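Local coordinates for chitin binding protein (Tectaria macrodonta, PDB 6IF7), which is an insecticidal, chitin-binding protein that probably acts as a copper-dependent lytic polysaccharide monooxygenase of family AA10, at residues 107-113 and 127-133; 102-107 and 144-148; 41-47 and 65-71. All coordinates share one frame; numbering follows the deposited sequence.

Contact 1 (107-113 with 127-133) and contact 2 (102-107 with 144-148) both use strand 105-111 and share Phe-107. Their centres lie about 16 Å apart, and contact 1 is nested in the chain loop that contact 2 closes. They touch where Phe-109 CZ meets Ile-147 CD1 at 3.7 Å. Both also reach the probably N-linked glycan, through Glu-108 in contact 1 and Phe-106 in contact 2. Contact 2 carries the copper ligand His-103. Contact 3 (41-47 with 65-71) precedes both in the chain and touches neither; its nearest atoms are about 7 Å from contact 2. It still approaches the copper site, as the Glu-44 side chain lies about 7 Å from the metal.

Contact 1. Residues 107-113 and 127-133; sequences FEFYVTR and LEELPFI. With NAG (2-acetamido-2-deoxy-beta-D-glucopyranose), chain B.
The Phe-132 ring packs across Phe-109 in the beta-sandwich of AA10 proteins. Residues 127-133 form a loop that returns along strand 105-111 and leads into strand 133-136. The first torsion of Phe-132 places CG between its backbone N and carbonyl carbon (chi1 67°). This turns one ring face onto Phe-109 CB, a CH-pi contact with CB 4.0 Å from the Phe-132 ring centroid. The Phe-109 ring offers its edge to the same Phe-132 ring in an offset edge-to-face pair. Ile-133 lies alongside Phe-109, with CD1 over one face of the Phe-109 ring. Phe-109 N donates to Ile-133 O, and Phe-132 N donates to Phe-109 O.

Tyr-110 points to the other side of the strand. Pro-131 CB sits over its ring, 4.1 Å from the Tyr-110 centroid, while Glu-129 O meets the ring edge. Further on, Glu-128 N donates to Val-111 O. Arg-113 NE makes a weak bond to Leu-127 O. Glu-128 OE1 lies over the Arg-113 guanidinium, 3.6 Å from Arg-113 NH1, so this salt bridge rests on charge alone. Tyr-110 OH, also bonded to Arg-55, donates to Glu-108 OE1 from above the carboxylate plane. Glu-108, extended beyond CG (chi2 172°), reaches a surface glycan probably N-linked at Asn-134. There Glu-108 OE2 accepts from N2 of the chain B NAG at 2.8 Å.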
loop_
_atom_site.group_PDB
_atom_site.type_symbol
_atom_site.label_atom_id
_atom_site.label_comp_id
_atom_site.label_asym_id
_atom_site.label_seq_id
_atom_site.Cartn_x
_atom_site.Cartn_y
_atom_site.Cartn_z
ATOM N N PHE A 107 -7.169 -0.441 -10.188
ATOM C CA PHE A 107 -6.322 0.063 -9.133
ATOM C C PHE A 107 -6.527 1.554 -8.961
ATOM O O PHE A 107 -6.280 2.319 -9.904
ATOM C CB PHE A 107 -4.846 -0.163 -9.475
ATOM C CG PHE A 107 -4.461 -1.607 -9.617
ATOM C CD1 PHE A 107 -4.660 -2.285 -10.815
ATOM C CD2 PHE A 107 -3.864 -2.295 -8.554
ATOM C CE1 PHE A 107 -4.281 -3.625 -10.950
ATOM C CE2 PHE A 107 -3.498 -3.627 -8.686
ATOM C CZ PHE A 107 -3.700 -4.288 -9.880
ATOM N N GLU A 108 -6.906 1.963 -7.749
ATOM C CA GLU A 108 -6.932 3.374 -7.362
ATOM C C GLU A 108 -5.683 3.711 -6.540
ATOM O O GLU A 108 -5.390 3.027 -5.561
ATOM C CB GLU A 108 -8.184 3.678 -6.536
ATOM C CG GLU A 108 -9.509 3.474 -7.257
ATOM C CD GLU A 108 -10.719 3.611 -6.333
ATOM O OE1 GLU A 108 -10.514 3.856 -5.105
ATOM O OE2 GLU A 108 -11.866 3.508 -6.854
ATOM N N PHE A 109 -4.953 4.753 -6.955
ATOM C CA PHE A 109 -3.766 5.264 -6.244
ATOM C C PHE A 109 -4.086 6.579 -5.544
ATOM O O PHE A 109 -4.432 7.561 -6.192
ATOM C CB PHE A 109 -2.595 5.539 -7.194
ATOM C CG PHE A 109 -1.893 4.323 -7.688
ATOM C CD1 PHE A 109 -2.562 3.355 -8.426
ATOM C CD2 PHE A 109 -0.527 4.172 -7.495
ATOM C CE1 PHE A 109 -1.901 2.254 -8.930
ATOM C CE2 PHE A 109 0.138 3.063 -7.986
ATOM C CZ PHE A 109 -0.552 2.100 -8.703
ATOM N N TYR A 110 -3.919 6.602 -4.227
ATOM C CA TYR A 110 -4.075 7.816 -3.437
ATOM C C TYR A 110 -2.740 8.167 -2.839
ATOM O O TYR A 110 -1.949 7.272 -2.521
ATOM C CB TYR A 110 -5.077 7.603 -2.300
ATOM C CG TYR A 110 -6.479 7.284 -2.792
ATOM C CD1 TYR A 110 -6.835 5.961 -3.132
ATOM C CD2 TYR A 110 -7.452 8.294 -2.948
ATOM C CE1 TYR A 110 -8.109 5.657 -3.589
ATOM C CE2 TYR A 110 -8.735 7.988 -3.396
ATOM C CZ TYR A 110 -9.058 6.666 -3.717
ATOM O OH TYR A 110 -10.310 6.319 -4.162
ATOM N N VAL A 111 -2.498 9.465 -2.677
ATOM C CA VAL A 111 -1.372 9.965 -1.887
ATOM C C VAL A 111 -1.864 10.757 -0.670
ATOM O O VAL A 111 -2.941 11.376 -0.693
ATOM C CB VAL A 111 -0.420 10.850 -2.739
ATOM C CG1 VAL A 111 -0.974 12.263 -2.932
ATOM C CG2 VAL A 111 0.962 10.892 -2.109
ATOM N N THR A 112 -1.042 10.744 0.376
ATOM C CA THR A 112 -1.268 11.556 1.567
ATOM C C THR A 112 -1.238 13.054 1.235
ATOM O O THR A 112 -0.446 13.501 0.401
ATOM C CB THR A 112 -0.211 11.274 2.657
ATOM O OG1 THR A 112 1.090 11.184 2.052
ATOM C CG2 THR A 112 -0.508 9.978 3.370
ATOM N N ARG A 113 -2.109 13.808 1.898
ATOM C CA ARG A 113 -2.170 15.265 1.752
ATOM C C ARG A 113 -0.933 15.959 2.367
ATOM O O ARG A 113 -0.213 15.390 3.197
ATOM C CB ARG A 113 -3.393 15.810 2.482
ATOM C CG ARG A 113 -4.745 15.403 1.942
ATOM C CD ARG A 113 -5.754 15.493 3.082
ATOM N NE ARG A 113 -7.126 15.157 2.709
ATOM C CZ ARG A 113 -7.949 15.936 2.005
ATOM N NH1 ARG A 113 -7.559 17.127 1.561
ATOM N NH2 ARG A 113 -9.179 15.517 1.720
ATOM N N LEU A 127 -5.500 11.161 3.536
ATOM C CA LEU A 127 -5.328 10.979 2.069
ATOM C C LEU A 127 -6.034 12.039 1.263
ATOM O O LEU A 127 -7.047 12.540 1.692
ATOM C CB LEU A 127 -5.881 9.639 1.621
ATOM C CG LEU A 127 -5.212 8.394 2.187
ATOM C CD1 LEU A 127 -6.027 7.200 1.728
ATOM C CD2 LEU A 127 -3.767 8.262 1.759
ATOM N N GLU A 128 -5.522 12.341 0.073
ATOM C CA GLU A 128 -6.275 13.154 -0.879
ATOM C C GLU A 128 -7.637 12.500 -1.180
ATOM O O GLU A 128 -7.748 11.276 -1.148
ATOM C CB GLU A 128 -5.497 13.352 -2.188
ATOM C CG GLU A 128 -4.231 14.201 -2.112
ATOM C CD GLU A 128 -4.461 15.648 -1.675
ATOM O OE1 GLU A 128 -5.519 16.003 -1.120
ATOM O OE2 GLU A 128 -3.551 16.461 -1.865
ATOM N N GLU A 129 -8.655 13.306 -1.478
ATOM C CA GLU A 129 -10.005 12.781 -1.742
ATOM C C GLU A 129 -10.043 11.993 -3.012
ATOM O O GLU A 129 -10.728 10.996 -3.079
ATOM C CB GLU A 129 -11.071 13.879 -1.842
ATOM C CG GLU A 129 -11.182 14.710 -0.580
ATOM C CD GLU A 129 -12.550 15.324 -0.364
ATOM O OE1 GLU A 129 -12.689 16.565 -0.540
ATOM O OE2 GLU A 129 -13.476 14.556 -0.012
ATOM N N LEU A 130 -9.290 12.432 -4.006
ATOM C CA LEU A 130 -9.305 11.807 -5.316
ATOM C C LEU A 130 -8.027 11.056 -5.621
ATOM O O LEU A 130 -6.947 11.494 -5.235
ATOM C CB LEU A 130 -9.492 12.884 -6.386
ATOM C CG LEU A 130 -10.799 13.686 -6.343
ATOM C CD1 LEU A 130 -10.964 14.355 -7.681
ATOM C CD2 LEU A 130 -12.015 12.828 -6.048
ATOM N N PRO A 131 -8.139 9.935 -6.358
ATOM C CA PRO A 131 -6.941 9.206 -6.746
ATOM C C PRO A 131 -6.158 9.919 -7.834
ATOM O O PRO A 131 -6.737 10.623 -8.663
ATOM C CB PRO A 131 -7.480 7.858 -7.252
ATOM C CG PRO A 131 -8.915 8.081 -7.594
ATOM C CD PRO A 131 -9.386 9.276 -6.812
ATOM N N PHE A 132 -4.843 9.768 -7.825
ATOM C CA PHE A 132 -4.062 10.338 -8.910
ATOM C C PHE A 132 -3.848 9.370 -10.064
ATOM O O PHE A 132 -3.436 9.801 -11.149
ATOM C CB PHE A 132 -2.732 10.954 -8.446
ATOM C CG PHE A 132 -1.726 9.966 -7.932
ATOM C CD1 PHE A 132 -1.756 9.544 -6.606
ATOM C CD2 PHE A 132 -0.695 9.523 -8.749
ATOM C CE1 PHE A 132 -0.795 8.664 -6.100
ATOM C CE2 PHE A 132 0.259 8.622 -8.254
ATOM C CZ PHE A 132 0.204 8.201 -6.927
ATOM N N ILE A 133 -4.118 8.079 -9.831
ATOM C CA ILE A 133 -4.235 7.104 -10.923
ATOM C C ILE A 133 -5.427 6.215 -10.605
ATOM O O ILE A 133 -5.602 5.787 -9.447
ATOM C CB ILE A 133 -2.984 6.202 -11.075
ATOM C CG1 ILE A 133 -1.715 7.045 -11.303
ATOM C CG2 ILE A 133 -3.176 5.193 -12.202
ATOM C CD1 ILE A 133 -0.420 6.254 -11.163
HETATM C C1 NAG B . -12.033 4.107 -10.742
HETATM C C2 NAG B . -13.228 4.784 -10.077
HETATM C C3 NAG B . -14.304 3.755 -9.878
HETATM C C4 NAG B . -14.705 3.151 -11.205
HETATM C C5 NAG B . -13.493 2.517 -11.864
HETATM C C6 NAG B . -13.851 2.035 -13.256
HETATM C C7 NAG B . -12.873 6.610 -8.511
HETATM C C8 NAG B . -12.508 6.976 -7.107
HETATM N N2 NAG B . -12.881 5.322 -8.770
HETATM O O3 NAG B . -15.445 4.385 -9.270
HETATM O O4 NAG B . -15.723 2.180 -10.966
HETATM O O5 NAG B . -12.457 3.483 -11.964
HETATM O O6 NAG B . -12.670 1.506 -13.861
HETATM O O7 NAG B . -13.156 7.431 -9.346
HETATM O O HOH W 1 -4.328 10.957 -4.480
#

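Contact 2. Residues 102-107 and 144-148. With CU (copper (II) ion), chain C; NAG (2-acetamido-2-deoxy-beta-D-glucopyranose), chain B; NAG (2-acetamido-2-deoxy-beta-D-glucopyranose), chain D.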
loop_
_atom_site.group_PDB
_atom_site.type_symbol
_atom_site.label_atom_id
_atom_site.label_comp_id
_atom_site.label_asym_id
_atom_site.label_seq_id
_atom_site.Cartn_x
_atom_site.Cartn_y
_atom_site.Cartn_z
ATOM N N ALA A 102 -3.092 -12.883 -10.895
ATOM C CA ALA A 102 -3.713 -11.740 -11.574
ATOM C C ALA A 102 -5.225 -11.836 -11.438
ATOM O O ALA A 102 -5.759 -12.931 -11.265
ATOM C CB ALA A 102 -3.314 -11.708 -13.037
ATOM N N HIS A 103 -5.906 -10.692 -11.489
ATOM C CA HIS A 103 -7.374 -10.656 -11.454
ATOM C C HIS A 103 -7.891 -9.589 -12.385
ATOM O O HIS A 103 -7.169 -8.660 -12.732
ATOM C CB HIS A 103 -7.952 -10.376 -10.052
ATOM C CG HIS A 103 -7.661 -11.439 -9.041
ATOM N ND1 HIS A 103 -7.775 -12.782 -9.316
ATOM C CD2 HIS A 103 -7.261 -11.352 -7.750
ATOM C CE1 HIS A 103 -7.449 -13.478 -8.243
ATOM N NE2 HIS A 103 -7.132 -12.634 -7.276
ATOM N N LEU A 104 -9.164 -9.735 -12.760
ATOM C CA LEU A 104 -9.924 -8.671 -13.389
ATOM C C LEU A 104 -10.213 -7.653 -12.304
ATOM O O LEU A 104 -10.897 -7.967 -11.326
ATOM C CB LEU A 104 -11.238 -9.186 -13.968
ATOM C CG LEU A 104 -11.084 -10.194 -15.099
ATOM C CD1 LEU A 104 -12.403 -10.935 -15.332
ATOM C CD2 LEU A 104 -10.590 -9.487 -16.355
ATOM N N GLY A 105 -9.691 -6.441 -12.468
ATOM C CA GLY A 105 -9.929 -5.383 -11.483
ATOM C C GLY A 105 -9.282 -4.068 -11.866
ATOM O O GLY A 105 -8.628 -3.957 -12.899
ATOM N N PHE A 106 -9.482 -3.072 -11.017
ATOM C CA PHE A 106 -8.886 -1.747 -11.218
ATOM C C PHE A 106 -8.164 -1.283 -9.972
ATOM O O PHE A 106 -8.515 -1.673 -8.854
ATOM C CB PHE A 106 -9.941 -0.713 -11.651
ATOM C CG PHE A 106 -11.029 -0.452 -10.636
ATOM C CD1 PHE A 106 -10.868 0.516 -9.636
ATOM C CD2 PHE A 106 -12.255 -1.105 -10.730
ATOM C CE1 PHE A 106 -11.888 0.782 -8.734
ATOM C CE2 PHE A 106 -13.288 -0.832 -9.827
ATOM C CZ PHE A 106 -13.102 0.106 -8.824
ATOM N N PHE A 107 -7.169 -0.441 -10.188
ATOM C CA PHE A 107 -6.322 0.063 -9.133
ATOM C C PHE A 107 -6.527 1.554 -8.961
ATOM O O PHE A 107 -6.280 2.319 -9.904
ATOM C CB PHE A 107 -4.846 -0.163 -9.475
ATOM C CG PHE A 107 -4.461 -1.607 -9.617
ATOM C CD1 PHE A 107 -4.660 -2.285 -10.815
ATOM C CD2 PHE A 107 -3.864 -2.295 -8.554
ATOM C CE1 PHE A 107 -4.281 -3.625 -10.950
ATOM C CE2 PHE A 107 -3.498 -3.627 -8.686
ATOM C CZ PHE A 107 -3.700 -4.288 -9.880
ATOM N N SER A 144 4.175 -8.846 -12.795
ATOM C CA SER A 144 3.807 -7.535 -12.247
ATOM C C SER A 144 3.005 -6.672 -13.229
ATOM O O SER A 144 3.327 -6.573 -14.422
ATOM C CB SER A 144 5.039 -6.759 -11.824
ATOM O OG SER A 144 5.529 -7.260 -10.618
ATOM N N TYR A 145 1.974 -6.023 -12.687
ATOM C CA TYR A 145 1.250 -4.987 -13.395
ATOM C C TYR A 145 2.130 -3.739 -13.484
ATOM O O TYR A 145 2.685 -3.306 -12.487
ATOM C CB TYR A 145 -0.051 -4.652 -12.675
ATOM C CG TYR A 145 -1.124 -5.711 -12.748
ATOM C CD1 TYR A 145 -1.792 -5.980 -13.951
ATOM C CD2 TYR A 145 -1.522 -6.411 -11.596
ATOM C CE1 TYR A 145 -2.813 -6.920 -14.006
ATOM C CE2 TYR A 145 -2.540 -7.357 -11.642
ATOM C CZ TYR A 145 -3.177 -7.611 -12.842
ATOM O OH TYR A 145 -4.173 -8.547 -12.852
ATOM N N GLN A 146 2.283 -3.213 -14.695
ATOM C CA GLN A 146 2.970 -1.951 -14.965
ATOM C C GLN A 146 1.918 -0.857 -15.101
ATOM O O GLN A 146 0.978 -0.974 -15.884
ATOM C CB GLN A 146 3.772 -2.041 -16.276
ATOM C CG GLN A 146 4.700 -3.241 -16.327
ATOM C CD GLN A 146 5.788 -3.125 -17.357
ATOM O OE1 GLN A 146 5.636 -2.469 -18.387
ATOM N NE2 GLN A 146 6.900 -3.782 -17.095
ATOM N N ILE A 147 2.095 0.215 -14.343
ATOM C CA ILE A 147 1.111 1.289 -14.229
ATOM C C ILE A 147 1.821 2.631 -14.481
ATOM O O ILE A 147 2.919 2.881 -13.957
ATOM C CB ILE A 147 0.422 1.216 -12.831
ATOM C CG1 ILE A 147 -0.452 -0.066 -12.760
ATOM C CG2 ILE A 147 -0.376 2.482 -12.505
ATOM C CD1 ILE A 147 -0.920 -0.441 -11.385
ATOM N N THR A 148 1.167 3.490 -15.258
ATOM C CA THR A 148 1.694 4.821 -15.587
ATOM C C THR A 148 0.778 5.916 -15.059
ATOM O O THR A 148 -0.461 5.830 -15.154
ATOM C CB THR A 148 1.836 4.996 -17.106
ATOM O OG1 THR A 148 0.603 4.614 -17.738
ATOM C CG2 THR A 148 2.994 4.153 -17.634
HETATM CU CU CU C . -6.089 -13.121 -5.528
HETATM C C1 NAG B . -12.033 4.107 -10.742
HETATM C C2 NAG B . -13.228 4.784 -10.077
HETATM C C3 NAG B . -14.304 3.755 -9.878
HETATM C C4 NAG B . -14.705 3.151 -11.205
HETATM C C5 NAG B . -13.493 2.517 -11.864
HETATM C C6 NAG B . -13.851 2.035 -13.256
HETATM C C7 NAG B . -12.873 6.610 -8.511
HETATM C C8 NAG B . -12.508 6.976 -7.107
HETATM N N2 NAG B . -12.881 5.322 -8.770
HETATM O O3 NAG B . -15.445 4.385 -9.270
HETATM O O4 NAG B . -15.723 2.180 -10.966
HETATM O O5 NAG B . -12.457 3.483 -11.964
HETATM O O6 NAG B . -12.670 1.506 -13.861
HETATM O O7 NAG B . -13.156 7.431 -9.346
HETATM C C1 NAG D . -16.865 2.327 -11.807
HETATM C C2 NAG D . -17.762 1.102 -11.641
HETATM C C3 NAG D . -19.011 1.240 -12.493
HETATM C C4 NAG D . -19.670 2.597 -12.298
HETATM C C5 NAG D . -18.673 3.743 -12.405
HETATM C C6 NAG D . -19.435 5.049 -12.197
HETATM C C7 NAG D . -16.941 -1.149 -11.090
HETATM C C8 NAG D . -16.357 -2.425 -11.605
HETATM N N2 NAG D . -17.100 -0.149 -11.980
HETATM O O3 NAG D . -19.925 0.254 -12.052
HETATM O O4 NAG D . -20.690 2.792 -13.272
HETATM O O5 NAG D . -17.615 3.493 -11.460
HETATM O O6 NAG D . -18.550 6.089 -11.854
HETATM O O7 NAG D . -17.268 -1.077 -9.918
#
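Phe-107 and Tyr-145 both set CG anti to the carbonyl carbon (chi1 -62° and -71°), and this brings their rings together between two sheets of the beta-sandwich. Phe-107 comes from strand 105-111 and Tyr-145 from strand 144-147. The side chains cross at about a right angle. The edge of Phe-107 points at the face of Tyr-145, with ring planes 62° apart and centroids 5.2 Å apart. The closest carbons are Phe-107 CZ and Tyr-145 CD2, at 3.5 Å. Ile-147 also points across. Its CD1 rests over one face of the Phe-107 ring, offset toward the rim, 4.1 Å from Phe-107 CG. Trp-165 stacks with the Phe-107 ring, and Tyr-97 meets it at an angle. The Phe-107 ring is therefore held within an aromatic cluster.

The hydroxyl end of Tyr-145 reaches the loop before strand 105-111. His-103 N donates to Tyr-145 OH at 3.1 Å. Ala-102 CB lies against the same hydroxyl oxygen, at 3.3 Å from Tyr-145 OH. Tyr-145 thus touches the backbone of a copper ligand and probably helps to place it as a second-shell residue. His-1 and His-103 both bind the metal, as in the histidine brace of this enzyme family. On the other side of the strand, one face of Phe-106 carries C5 of the chain B NAG over its ring centre, where the probably N-linked glycan rests on the protein surface. At the metal end, His-103 NE2 binds copper at 2.1 Å.

Contact 3. Residues 41-47 and 65-71. Unlike the reference sequence in segment 65-71: Tyr-71 (reference Phe).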
loop_
_atom_site.group_PDB
_atom_site.type_symbol
_atom_site.label_atom_id
_atom_site.label_comp_id
_atom_site.label_asym_id
_atom_site.label_seq_id
_atom_site.Cartn_x
_atom_site.Cartn_y
_atom_site.Cartn_z
ATOM N N ASP A 41 1.860 -14.315 4.304
ATOM C CA ASP A 41 0.625 -13.971 3.578
ATOM C C ASP A 41 0.573 -12.492 3.156
ATOM O O ASP A 41 -0.497 -11.848 3.225
ATOM C CB ASP A 41 -0.611 -14.277 4.440
ATOM C CG ASP A 41 -0.635 -15.702 4.973
ATOM O OD1 ASP A 41 0.098 -16.559 4.438
ATOM O OD2 ASP A 41 -1.382 -15.946 5.935
ATOM N N TRP A 42 1.708 -11.961 2.679
ATOM C CA TRP A 42 1.819 -10.534 2.281
ATOM C C TRP A 42 0.877 -10.176 1.124
ATOM O O TRP A 42 0.500 -8.998 0.938
ATOM C CB TRP A 42 3.271 -10.151 1.920
ATOM C CG TRP A 42 3.808 -10.946 0.780
ATOM C CD1 TRP A 42 4.495 -12.112 0.859
ATOM C CD2 TRP A 42 3.647 -10.668 -0.610
ATOM N NE1 TRP A 42 4.805 -12.574 -0.402
ATOM C CE2 TRP A 42 4.288 -11.705 -1.323
ATOM C CE3 TRP A 42 3.047 -9.630 -1.328
ATOM C CZ2 TRP A 42 4.336 -11.736 -2.712
ATOM C CZ3 TRP A 42 3.115 -9.656 -2.727
ATOM C CH2 TRP A 42 3.746 -10.695 -3.395
ATOM N N ASN A 43 0.502 -11.191 0.353
ATOM C CA ASN A 43 -0.323 -10.997 -0.837
ATOM C C ASN A 43 -1.831 -10.996 -0.584
ATOM O O ASN A 43 -2.621 -10.944 -1.536
ATOM C CB ASN A 43 0.045 -12.057 -1.897
ATOM C CG ASN A 43 -0.233 -13.484 -1.434
ATOM O OD1 ASN A 43 -0.528 -13.733 -0.269
ATOM N ND2 ASN A 43 -0.121 -14.429 -2.355
ATOM N N GLU A 44 -2.230 -11.057 0.685
ATOM C CA GLU A 44 -3.621 -11.221 1.030
ATOM C C GLU A 44 -4.047 -10.236 2.122
ATOM O O GLU A 44 -4.725 -10.610 3.083
ATOM C CB GLU A 44 -3.902 -12.690 1.424
ATOM C CG GLU A 44 -5.367 -13.063 1.294
ATOM C CD GLU A 44 -5.659 -14.495 1.681
ATOM O OE1 GLU A 44 -5.593 -14.815 2.872
ATOM O OE2 GLU A 44 -5.975 -15.289 0.787
ATOM N N VAL A 45 -3.682 -8.966 1.955
ATOM C CA VAL A 45 -4.298 -7.883 2.738
ATOM C C VAL A 45 -5.620 -7.521 2.040
ATOM O O VAL A 45 -5.752 -6.501 1.365
ATOM C CB VAL A 45 -3.361 -6.677 2.923
ATOM C CG1 VAL A 45 -3.995 -5.650 3.838
ATOM C CG2 VAL A 45 -2.007 -7.142 3.474
ATOM N N ASN A 46 -6.609 -8.393 2.218
ATOM C CA ASN A 46 -7.857 -8.263 1.521
ATOM C C ASN A 46 -9.080 -8.129 2.454
ATOM O O ASN A 46 -9.023 -8.361 3.676
ATOM C CB ASN A 46 -8.014 -9.426 0.527
ATOM C CG ASN A 46 -8.254 -10.760 1.203
ATOM O OD1 ASN A 46 -7.979 -10.937 2.366
ATOM N ND2 ASN A 46 -8.764 -11.696 0.462
ATOM N N ILE A 47 -10.164 -7.682 1.838
ATOM C CA ILE A 47 -11.488 -7.723 2.401
ATOM C C ILE A 47 -12.243 -8.471 1.303
ATOM O O ILE A 47 -12.563 -7.862 0.270
ATOM C CB ILE A 47 -12.054 -6.311 2.636
ATOM C CG1 ILE A 47 -11.221 -5.597 3.697
ATOM C CG2 ILE A 47 -13.536 -6.376 3.079
ATOM C CD1 ILE A 47 -11.695 -4.195 4.028
ATOM N N SER A 65 -3.721 -2.117 7.449
ATOM C CA SER A 65 -4.217 -3.483 7.680
ATOM C C SER A 65 -5.564 -3.771 7.029
ATOM O O SER A 65 -5.982 -4.912 6.998
ATOM C CB SER A 65 -4.330 -3.776 9.183
ATOM O OG SER A 65 -5.348 -3.007 9.799
ATOM N N ALA A 66 -6.226 -2.741 6.507
ATOM C CA ALA A 66 -7.591 -2.829 5.962
ATOM C C ALA A 66 -8.599 -3.331 7.009
ATOM O O ALA A 66 -9.496 -4.111 6.698
ATOM C CB ALA A 66 -7.626 -3.695 4.700
ATOM N N GLY A 67 -8.420 -2.880 8.247
ATOM C CA GLY A 67 -9.257 -3.300 9.363
ATOM C C GLY A 67 -9.089 -4.733 9.809
ATOM O O GLY A 67 -9.869 -5.203 10.626
ATOM N N ARG A 68 -8.061 -5.418 9.306
ATOM C CA ARG A 68 -7.822 -6.818 9.609
ATOM C C ARG A 68 -6.809 -6.878 10.739
ATOM O O ARG A 68 -5.683 -6.452 10.574
ATOM C CB ARG A 68 -7.276 -7.552 8.389
ATOM C CG ARG A 68 -8.163 -7.517 7.142
ATOM C CD ARG A 68 -9.198 -8.643 7.083
ATOM N NE ARG A 68 -8.548 -9.929 7.270
ATOM C CZ ARG A 68 -7.812 -10.580 6.358
ATOM N NH1 ARG A 68 -7.622 -10.110 5.126
ATOM N NH2 ARG A 68 -7.252 -11.739 6.698
ATOM N N PHE A 69 -7.230 -7.376 11.899
ATOM C CA PHE A 69 -6.349 -7.532 13.073
ATOM C C PHE A 69 -5.069 -8.297 12.760
ATOM O O PHE A 69 -3.998 -7.968 13.256
ATOM C CB PHE A 69 -7.100 -8.275 14.185
ATOM C CG PHE A 69 -6.467 -8.153 15.524
ATOM C CD1 PHE A 69 -6.581 -6.980 16.241
ATOM C CD2 PHE A 69 -5.775 -9.208 16.070
ATOM C CE1 PHE A 69 -6.014 -6.864 17.489
ATOM C CE2 PHE A 69 -5.193 -9.099 17.318
ATOM C CZ PHE A 69 -5.304 -7.923 18.025
ATOM N N LYS A 70 -5.203 -9.338 11.944
ATOM C CA LYS A 70 -4.068 -10.092 11.413
ATOM C C LYS A 70 -2.911 -9.204 10.905
ATOM O O LYS A 70 -1.750 -9.489 11.175
ATOM C CB LYS A 70 -4.562 -10.999 10.282
ATOM C CG LYS A 70 -3.480 -11.720 9.499
ATOM C CD LYS A 70 -4.084 -12.650 8.470
ATOM C CE LYS A 70 -2.996 -13.459 7.793
ATOM N NZ LYS A 70 -3.527 -14.274 6.657
ATOM N N TYR A 71 -3.234 -8.130 10.202
ATOM C CA TYR A 71 -2.214 -7.242 9.639
ATOM C C TYR A 71 -1.961 -5.966 10.447
ATOM O O TYR A 71 -1.410 -4.982 9.915
ATOM C CB TYR A 71 -2.583 -6.911 8.185
ATOM C CG TYR A 71 -2.566 -8.129 7.297
ATOM C CD1 TYR A 71 -1.361 -8.690 6.872
ATOM C CD2 TYR A 71 -3.758 -8.737 6.884
ATOM C CE1 TYR A 71 -1.345 -9.820 6.050
ATOM C CE2 TYR A 71 -3.751 -9.860 6.075
ATOM C CZ TYR A 71 -2.540 -10.411 5.666
ATOM O OH TYR A 71 -2.542 -11.537 4.841
HETATM O O HOH W 2 -5.153 -12.742 4.732
#
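Val-45 CG2 stands over the centre of the Tyr-71 ring, 3.7 Å from the centroid. Lys-70 CG covers the opposite face, so the ring is held between the side chains of Val-45 and Lys-70. The contact joins the turn after helix 36-40, which leads into strand 46-47, to the loop after helix 54-57. The Tyr-71 hydroxyl enters the type I beta turn from Asp-41 to Glu-44, where Tyr-71 OH donates to Asp-41 O at 2.6 Å. Glu-44 N reaches Asp-41 O from the opposite face of the carbonyl plane.

Lys-70 is extended from CG to its ammonium group, and it crosses Asp-41 at about a right angle. Lys-70 NZ makes a salt bridge to Asp-41 OD2 at 2.8 Å, on the anti side of the carboxylate. Arg-68 instead bends at chi2 and chi3 (-88° and -52°). Its NH1 donates a hydrogen bond to Asn-46 O at 2.7 Å, tilted from the carbonyl plane. The Asn-46 amide and Arg-68 guanidinium planes are 58° apart, and Asn-46 ND2 is hydrogen-bonded to Glu-172.

One water joins the polar ends: it donates to Glu-44 O and OE1 and accepts from Arg-68 NH2 and Lys-70 NZ. Glu-44 OE2 bonds to His-1, a copper ligand. The two cations and this shared water probably stabilise the charge of Glu-44, and so link residues 65-71 indirectly to the copper site.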